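Long-range contacts in aldose-aldose oxidoreductase (Caulobacter crescentus, PDB 5A04), which probably transfers hydride between aldose sugars, oxidising one and reducing another, by way of a bound NADP(H) cofactor beside its glucose-binding pocket: residues T198-V203 / L229-G234; L151-T156 / S253-W258; A137-A142 / V259-A264. All coordinates share one frame; numbering follows the deposited sequence.

Interaction 1: T198-V203 / L229-G234; sequences TGEEPV and LLFPSG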
loop_
_atom_site.group_PDB
_atom_site.type_symbol
_atom_site.label_atom_id
_atom_site.label_comp_id
_atom_site.label_asym_id
_atom_site.label_seq_id
_atom_site.Cartn_x
_atom_site.Cartn_y
_atom_site.Cartn_z
ATOM N N THR A 198 0.123 15.162 1.996
ATOM C CA THR A 198 1.422 15.650 2.466
ATOM C C THR A 198 1.486 17.164 2.380
ATOM O O THR A 198 2.209 17.811 3.149
ATOM C CB THR A 198 2.608 15.078 1.646
ATOM O OG1 THR A 198 2.437 15.437 0.272
ATOM C CG2 THR A 198 2.681 13.568 1.770
ATOM N N GLY A 199 0.748 17.725 1.423
ATOM C CA GLY A 199 0.876 19.132 1.080
ATOM C C GLY A 199 2.214 19.418 0.421
ATOM O O GLY A 199 2.687 20.556 0.412
ATOM N N GLU A 200 2.821 18.379 -0.142
ATOM C CA GLU A 200 4.139 18.499 -0.766
ATOM C C GLU A 200 4.155 18.030 -2.210
ATOM O O GLU A 200 3.198 17.422 -2.679
ATOM C CB GLU A 200 5.159 17.692 0.022
ATOM C CG GLU A 200 5.343 18.124 1.470
ATOM C CD GLU A 200 6.439 17.318 2.135
ATOM O OE1 GLU A 200 7.630 17.581 1.844
ATOM O OE2 GLU A 200 6.109 16.412 2.926
ATOM N N GLU A 201 5.261 18.301 -2.907
ATOM C CA GLU A 201 5.478 17.772 -4.252
ATOM C C GLU A 201 6.646 16.798 -4.232
ATOM O O GLU A 201 7.656 17.064 -3.585
ATOM C CB GLU A 201 5.753 18.911 -5.247
ATOM C CG GLU A 201 4.687 19.990 -5.233
ATOM C CD GLU A 201 3.347 19.488 -5.737
ATOM O OE1 GLU A 201 3.342 18.546 -6.560
ATOM O OE2 GLU A 201 2.309 20.049 -5.332
ATOM N N PRO A 202 6.521 15.673 -4.953
ATOM C CA PRO A 202 7.548 14.628 -4.834
ATOM C C PRO A 202 8.877 15.026 -5.464
ATOM O O PRO A 202 8.902 15.830 -6.402
ATOM C CB PRO A 202 6.932 13.430 -5.565
ATOM C CG PRO A 202 5.879 14.009 -6.453
ATOM C CD PRO A 202 5.397 15.277 -5.821
ATOM N N VAL A 203 9.965 14.482 -4.932
ATOM C CA VAL A 203 11.283 14.752 -5.506
ATOM C C VAL A 203 11.893 13.499 -6.115
ATOM O O VAL A 203 12.938 13.565 -6.763
ATOM C CB VAL A 203 12.256 15.333 -4.466
ATOM C CG1 VAL A 203 11.851 16.763 -4.114
ATOM C CG2 VAL A 203 12.325 14.446 -3.231
ATOM N N LEU A 229 6.580 7.438 -4.124
ATOM C CA LEU A 229 6.977 8.842 -4.107
ATOM C C LEU A 229 7.770 9.153 -2.853
ATOM O O LEU A 229 7.428 8.691 -1.761
ATOM C CB LEU A 229 5.747 9.762 -4.163
ATOM C CG LEU A 229 4.736 9.525 -5.289
ATOM C CD1 LEU A 229 3.496 10.389 -5.086
ATOM C CD2 LEU A 229 5.359 9.807 -6.644
ATOM N N LEU A 230 8.819 9.956 -3.009
ATOM C CA LEU A 230 9.523 10.523 -1.860
ATOM C C LEU A 230 9.343 12.034 -1.882
ATOM O O LEU A 230 9.410 12.641 -2.952
ATOM C CB LEU A 230 11.010 10.158 -1.904
ATOM C CG LEU A 230 11.910 10.718 -0.802
ATOM C CD1 LEU A 230 11.572 10.132 0.571
ATOM C CD2 LEU A 230 13.379 10.437 -1.159
ATOM N N PHE A 231 9.105 12.631 -0.714
ATOM C CA PHE A 231 8.874 14.072 -0.606
ATOM C C PHE A 231 10.020 14.753 0.167
ATOM O O PHE A 231 10.737 14.082 0.910
ATOM C CB PHE A 231 7.534 14.333 0.091
ATOM C CG PHE A 231 6.333 13.826 -0.679
ATOM C CD1 PHE A 231 5.874 12.534 -0.505
ATOM C CD2 PHE A 231 5.672 14.653 -1.568
ATOM C CE1 PHE A 231 4.757 12.073 -1.216
ATOM C CE2 PHE A 231 4.561 14.208 -2.286
ATOM C CZ PHE A 231 4.105 12.912 -2.104
ATOM N N PRO A 232 10.182 16.082 0.014
ATOM C CA PRO A 232 11.314 16.761 0.675
ATOM C C PRO A 232 11.370 16.576 2.190
ATOM O O PRO A 232 12.461 16.502 2.756
ATOM C CB PRO A 232 11.084 18.238 0.321
ATOM C CG PRO A 232 10.399 18.175 -1.009
ATOM C CD PRO A 232 9.453 16.999 -0.882
ATOM N N SER A 233 10.213 16.486 2.839
ATOM C CA SER A 233 10.167 16.335 4.287
ATOM C C SER A 233 10.641 14.964 4.748
ATOM O O SER A 233 10.859 14.738 5.945
ATOM C CB SER A 233 8.743 16.549 4.796
ATOM O OG SER A 233 7.944 15.446 4.402
ATOM N N GLY A 234 10.753 14.040 3.800
ATOM C CA GLY A 234 11.052 12.658 4.117
ATOM C C GLY A 234 9.816 11.774 4.081
ATOM O O GLY A 234 9.927 10.555 4.172
#
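Phe-231 is wedged against the loop that leads from helix 182-198 to strand 204-210, just where strand 224-230 ends and a type I turn from Phe-231 to Gly-234 begins in the C-terminal alpha/beta domain. The ring carries the apolar part. Over one face lies Thr-198, its CG2 4.1 Å from the Phe-231 ring centroid and 15° off the normal, a CH-pi contact; Pro-202 covers the opposite face, and its rigid ring, with no N-H to satisfy, suits a greasy site. Farther along, CG1 of Val-203 packs on CG of Pro-232.

Backbone pairing is brief: Val-203 N donates to Leu-230 O at 2.8 Å, and the same carbonyl oxygen receives a CA-H...O contact from Pro-202.

The charged part belongs to Glu-200. Thr-198 OG1 accepts from Glu-200 N at 3.0 Å, an ST turn closing the helix end, while itself bonding to Ala-194 O. With its chain extended beyond CG (chi2 -176°), the glutamate reaches the turn and grips Ser-233 through the syn lone pair of each oxygen, which should hold the carboxylate against turning: Ser-233 N meets Glu-200 OE1 at 3.0 Å, and Ser-233 OG donates to Glu-200 OE2 at 2.5 Å.

Interaction 2: L151-T156 / S253-W258; sequences LGPVRT and SGPKGW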
loop_
_atom_site.group_PDB
_atom_site.type_symbol
_atom_site.label_atom_id
_atom_site.label_comp_id
_atom_site.label_asym_id
_atom_site.label_seq_id
_atom_site.Cartn_x
_atom_site.Cartn_y
_atom_site.Cartn_z
ATOM N N LEU A 151 -1.092 13.706 13.582
ATOM C CA LEU A 151 -0.348 12.488 13.268
ATOM C C LEU A 151 1.131 12.660 13.543
ATOM O O LEU A 151 1.894 11.692 13.504
ATOM C CB LEU A 151 -0.516 12.085 11.795
ATOM C CG LEU A 151 -1.902 11.997 11.162
ATOM C CD1 LEU A 151 -1.782 11.433 9.730
ATOM C CD2 LEU A 151 -2.803 11.123 11.997
ATOM N N GLY A 152 1.528 13.897 13.804
ATOM C CA GLY A 152 2.927 14.269 13.750
ATOM C C GLY A 152 3.309 14.408 12.285
ATOM O O GLY A 152 2.434 14.455 11.427
ATOM N N PRO A 153 4.614 14.486 11.993
ATOM C CA PRO A 153 5.054 14.604 10.594
ATOM C C PRO A 153 4.551 13.427 9.770
ATOM O O PRO A 153 4.611 12.299 10.257
ATOM C CB PRO A 153 6.589 14.574 10.697
ATOM C CG PRO A 153 6.891 14.959 12.101
ATOM C CD PRO A 153 5.745 14.462 12.935
ATOM N N VAL A 154 4.061 13.669 8.556
ATOM C CA VAL A 154 3.651 12.546 7.720
ATOM C C VAL A 154 4.856 11.669 7.382
ATOM O O VAL A 154 5.858 12.167 6.881
ATOM C CB VAL A 154 3.002 13.002 6.414
ATOM C CG1 VAL A 154 2.741 11.788 5.513
ATOM C CG2 VAL A 154 1.708 13.755 6.710
ATOM N N ARG A 155 4.750 10.372 7.648
ATOM C CA ARG A 155 5.819 9.445 7.294
ATOM C C ARG A 155 5.419 8.574 6.101
ATOM O O ARG A 155 6.213 8.370 5.182
ATOM C CB ARG A 155 6.191 8.563 8.493
ATOM C CG ARG A 155 6.631 9.335 9.742
ATOM C CD ARG A 155 7.969 10.052 9.529
ATOM N NE ARG A 155 9.055 9.096 9.305
ATOM C CZ ARG A 155 9.971 9.215 8.353
ATOM N NH1 ARG A 155 9.925 10.251 7.527
ATOM N NH2 ARG A 155 10.926 8.294 8.221
ATOM N N THR A 156 4.192 8.053 6.107
ATOM C CA THR A 156 3.742 7.218 4.991
ATOM C C THR A 156 2.337 7.572 4.512
ATOM O O THR A 156 1.463 7.940 5.301
ATOM C CB THR A 156 3.750 5.702 5.345
ATOM O OG1 THR A 156 2.827 5.445 6.415
ATOM C CG2 THR A 156 5.140 5.231 5.767
ATOM N N SER A 253 -0.081 8.064 7.721
ATOM C CA SER A 253 0.433 7.726 9.052
ATOM C C SER A 253 1.640 8.571 9.440
ATOM O O SER A 253 2.490 8.892 8.600
ATOM C CB SER A 253 0.840 6.248 9.134
ATOM O OG SER A 253 -0.134 5.378 8.593
ATOM N N GLY A 254 1.720 8.893 10.728
ATOM C CA GLY A 254 2.875 9.557 11.309
ATOM C C GLY A 254 3.148 8.922 12.670
ATOM O O GLY A 254 2.478 7.963 13.054
ATOM N N PRO A 255 4.130 9.455 13.409
ATOM C CA PRO A 255 4.551 8.849 14.681
ATOM C C PRO A 255 3.454 8.861 15.739
ATOM O O PRO A 255 3.475 8.020 16.636
ATOM C CB PRO A 255 5.726 9.726 15.127
ATOM C CG PRO A 255 6.125 10.516 13.925
ATOM C CD PRO A 255 4.922 10.646 13.058
ATOM N N LYS A 256 2.513 9.795 15.641
ATOM C CA LYS A 256 1.450 9.888 16.648
ATOM C C LYS A 256 0.190 9.092 16.307
ATOM O O LYS A 256 -0.699 8.934 17.148
ATOM C CB LYS A 256 1.086 11.358 16.876
ATOM C CG LYS A 256 2.227 12.160 17.490
ATOM C CD LYS A 256 1.990 13.667 17.416
ATOM C CE LYS A 256 0.784 14.094 18.210
ATOM N NZ LYS A 256 0.613 15.577 18.158
ATOM N N GLY A 257 0.092 8.604 15.074
ATOM C CA GLY A 257 -1.069 7.832 14.680
ATOM C C GLY A 257 -1.380 7.921 13.199
ATOM O O GLY A 257 -0.543 8.346 12.404
ATOM N N TRP A 258 -2.584 7.510 12.821
ATOM C CA TRP A 258 -2.909 7.450 11.405
ATOM C C TRP A 258 -4.401 7.653 11.162
ATOM O O TRP A 258 -5.224 7.531 12.079
ATOM C CB TRP A 258 -2.429 6.110 10.796
ATOM C CG TRP A 258 -2.875 4.832 11.503
ATOM C CD1 TRP A 258 -2.117 4.045 12.329
ATOM C CD2 TRP A 258 -4.152 4.177 11.395
ATOM N NE1 TRP A 258 -2.850 2.963 12.762
ATOM C CE2 TRP A 258 -4.098 3.017 12.198
ATOM C CE3 TRP A 258 -5.335 4.464 10.703
ATOM C CZ2 TRP A 258 -5.186 2.152 12.338
ATOM C CZ3 TRP A 258 -6.411 3.605 10.840
ATOM C CH2 TRP A 258 -6.331 2.464 11.655
HETATM O O HOH W 1 0.116 4.952 5.931
#
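The carbonyl oxygen of Ser-253 is gripped by two successive amides, Arg-155 N at 2.9 Å from Ser-253 O and Thr-156 N at 3.1 Å from it, the signature of a classic beta bulge. The first donor lies in the carbonyl plane, the second tilted 20° from it. Ser-253 N returns a bond to Thr-156 O, completing an antiparallel hydrogen-bonded pair where strand 156-162 begins beside strand 247-254 in the mixed sheet.

Beyond the bulge, the loop 151-156 wraps the type I turn from Gly-254 to Gly-257. Lys-256 N donates to Leu-151 O at 2.9 Å from well above the carbonyl plane. Glycine suits position 254, since a side chain there would run into the carbonyl oxygens of Leu-151 and Pro-153; Gly-152 has positive phi, and a CB on it would strike Pro-153. The side chains of Pro-153 and Pro-255 cross at about a right angle, touching through their CD atoms, while Leu-151 CD2 rests 3.6 Å from Gly-257 O, and the Leu-151 side chain also packs on Val-146 of helix 137-147.

The bends at chi2 and chi3 of Arg-155 lead its guanidinium from Pro-255, which its CG touches, to a salt bridge with Asp-223 of the second subunit. The small hydroxyls of Thr-156 and Ser-253 lie on one sheet face, and a water joins them, 2.8 Å from Thr-156 OG1 and 2.7 Å from Ser-253 OG.

Interaction 3: A137-A142 / V259-A264; sequences AHNIEA and VEIDPA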
loop_
_atom_site.group_PDB
_atom_site.type_symbol
_atom_site.label_atom_id
_atom_site.label_comp_id
_atom_site.label_asym_id
_atom_site.label_seq_id
_atom_site.Cartn_x
_atom_site.Cartn_y
_atom_site.Cartn_z
ATOM N N ALA A 137 -16.306 15.636 2.399
ATOM C CA ALA A 137 -16.207 15.859 3.848
ATOM C C ALA A 137 -15.092 15.070 4.532
ATOM O O ALA A 137 -14.339 15.617 5.349
ATOM C CB ALA A 137 -17.550 15.526 4.519
ATOM N N HIS A 138 -14.985 13.790 4.201
ATOM C CA HIS A 138 -13.978 12.943 4.850
ATOM C C HIS A 138 -12.571 13.331 4.420
ATOM O O HIS A 138 -11.651 13.352 5.237
ATOM C CB HIS A 138 -14.232 11.464 4.553
ATOM C CG HIS A 138 -15.584 10.982 4.995
ATOM N ND1 HIS A 138 -16.753 11.400 4.397
ATOM C CD2 HIS A 138 -15.950 10.109 5.967
ATOM C CE1 HIS A 138 -17.782 10.815 4.986
ATOM N NE2 HIS A 138 -17.323 10.026 5.944
ATOM N N ASN A 139 -12.397 13.635 3.140
ATOM C CA ASN A 139 -11.085 14.074 2.654
ATOM C C ASN A 139 -10.649 15.372 3.324
ATOM O O ASN A 139 -9.502 15.515 3.750
ATOM C CB ASN A 139 -11.108 14.234 1.128
ATOM C CG ASN A 139 -11.014 12.910 0.413
ATOM O OD1 ASN A 139 -9.919 12.473 0.048
ATOM N ND2 ASN A 139 -12.151 12.241 0.229
ATOM N N ILE A 140 -11.571 16.320 3.431
ATOM C CA ILE A 140 -11.281 17.577 4.103
ATOM C C ILE A 140 -10.859 17.331 5.557
ATOM O O ILE A 140 -9.886 17.914 6.032
ATOM C CB ILE A 140 -12.495 18.513 4.033
ATOM C CG1 ILE A 140 -12.682 18.987 2.586
ATOM C CG2 ILE A 140 -12.313 19.708 4.950
ATOM C CD1 ILE A 140 -13.965 19.742 2.355
ATOM N N GLU A 141 -11.562 16.426 6.234
ATOM C CA GLU A 141 -11.227 16.058 7.613
ATOM C C GLU A 141 -9.815 15.452 7.734
ATOM O O GLU A 141 -9.067 15.804 8.645
ATOM C CB GLU A 141 -12.266 15.079 8.162
ATOM C CG GLU A 141 -12.117 14.786 9.658
ATOM C CD GLU A 141 -12.813 15.807 10.558
ATOM O OE1 GLU A 141 -13.574 16.662 10.060
ATOM O OE2 GLU A 141 -12.593 15.750 11.788
ATOM N N ALA A 142 -9.459 14.559 6.812
ATOM C CA ALA A 142 -8.117 13.954 6.807
ATOM C C ALA A 142 -7.031 15.009 6.614
ATOM O O ALA A 142 -6.034 15.040 7.338
ATOM C CB ALA A 142 -8.008 12.890 5.706
ATOM N N VAL A 259 -4.743 8.005 9.928
ATOM C CA VAL A 259 -6.144 8.109 9.546
ATOM C C VAL A 259 -6.310 7.519 8.150
ATOM O O VAL A 259 -5.442 7.671 7.285
ATOM C CB VAL A 259 -6.663 9.584 9.601
ATOM C CG1 VAL A 259 -5.797 10.515 8.805
ATOM C CG2 VAL A 259 -8.109 9.671 9.132
ATOM N N GLU A 260 -7.411 6.812 7.943
ATOM C CA GLU A 260 -7.661 6.217 6.638
ATOM C C GLU A 260 -9.104 6.427 6.224
ATOM O O GLU A 260 -9.980 6.620 7.075
ATOM C CB GLU A 260 -7.341 4.723 6.655
ATOM C CG GLU A 260 -8.318 3.883 7.491
ATOM C CD GLU A 260 -7.918 2.411 7.556
ATOM O OE1 GLU A 260 -6.836 2.040 7.030
ATOM O OE2 GLU A 260 -8.691 1.623 8.146
ATOM N N ILE A 261 -9.338 6.391 4.918
ATOM C CA ILE A 261 -10.685 6.439 4.355
ATOM C C ILE A 261 -10.793 5.317 3.346
ATOM O O ILE A 261 -9.902 5.142 2.503
ATOM C CB ILE A 261 -11.002 7.792 3.661
ATOM C CG1 ILE A 261 -10.394 8.961 4.429
ATOM C CG2 ILE A 261 -12.525 7.979 3.501
ATOM C CD1 ILE A 261 -10.637 10.319 3.759
ATOM N N ASP A 262 -11.872 4.544 3.437
ATOM C CA ASP A 262 -12.106 3.426 2.524
ATOM C C ASP A 262 -13.607 3.124 2.476
ATOM O O ASP A 262 -14.157 2.607 3.445
ATOM C CB ASP A 262 -11.311 2.200 2.986
ATOM C CG ASP A 262 -11.399 1.029 2.025
ATOM O OD1 ASP A 262 -12.045 1.133 0.956
ATOM O OD2 ASP A 262 -10.797 -0.018 2.350
ATOM N N PRO A 263 -14.277 3.457 1.360
ATOM C CA PRO A 263 -13.738 4.089 0.146
ATOM C C PRO A 263 -13.362 5.553 0.381
ATOM O O PRO A 263 -13.971 6.213 1.211
ATOM C CB PRO A 263 -14.905 3.988 -0.842
ATOM C CG PRO A 263 -16.123 4.070 0.044
ATOM C CD PRO A 263 -15.742 3.275 1.278
ATOM N N ALA A 264 -12.371 6.052 -0.344
ATOM C CA ALA A 264 -11.858 7.399 -0.103
ATOM C C ALA A 264 -12.393 8.449 -1.087
ATOM O O ALA A 264 -12.729 9.566 -0.690
ATOM C CB ALA A 264 -10.318 7.386 -0.149
#
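Ile-261 pushes its CD1 methyl against the first turn of helix 137-147, where the helix packs on a face of the mixed beta-sheet of the alpha/beta domain. Helix 137-142 and strand 259-261 run nearly antiparallel, at 163°, with their axes 9.3 Å apart at closest approach.

The isoleucine makes the largest contribution from the strand. Its CG1 stands beside the backbone N (chi1 -38°, rotated some way from a staggered position), and the chain then runs on extended, which carries CD1 to 3.5 Å from His-138 O. The other branch, CG2, lies anti to the backbone N and meets CB of His-138 at 4.0 Å, so a branched residue touches the helix with both arms. Of the His-138 side chain, CB does the touching; ND1 of its ring is bonded to Gln-136 NE2. One turn later Ala-142 suits a place facing the strand: its lone methyl meets Ile-261 CD1 at 4.2 Å and the CG1 methyl of Val-259 at 4.5 Å. Met-272 of the neighbouring strand touches all four of these residues.

Asn-139 supplies the polar link. Its CB does not point straight at the strand, but the side-chain torsions turn the amide toward Ala-264, beyond the strand's end. OD1 accepts from the hydroxyls of Tyr-250 and Tyr-196, and ND2 is also bonded to Gln-136 OE1, so this buried amide is held at both ends and fixed against flipping. A leucine here would probably leave the carbonyl of Ala-264 without this donor and the two tyrosine hydroxyls without their shared partner. The ND2 of Asn-139 lies 2.9 Å from Ala-264 O, which sits only 7° out of the amide plane.

Overall arrangement
The three contacts all reach the mixed sheet of the C-terminal domain. Interaction 3 is the buried one, apolar across the segments apart from one hydrogen bond from an asparagine amide, and joins a helix to a face of the sheet. Interactions 1 and 2 are partly buried and lie at strand ends and turns, where backbone bonds, prolines and glycines do more of the work; a carboxylate bonds directly across the two segments only in interaction 1. Strand 257-261 is shared by interactions 2 and 3, which touch where Leu-151 CD2 nears Val-259 N. Interactions 1 and 2 meet through Thr-198 and Val-154. All three sites also touch the second subunit, interaction 3 through Asp-262, just past the strand's end, with Glu-260 adding a long, weak ion pair.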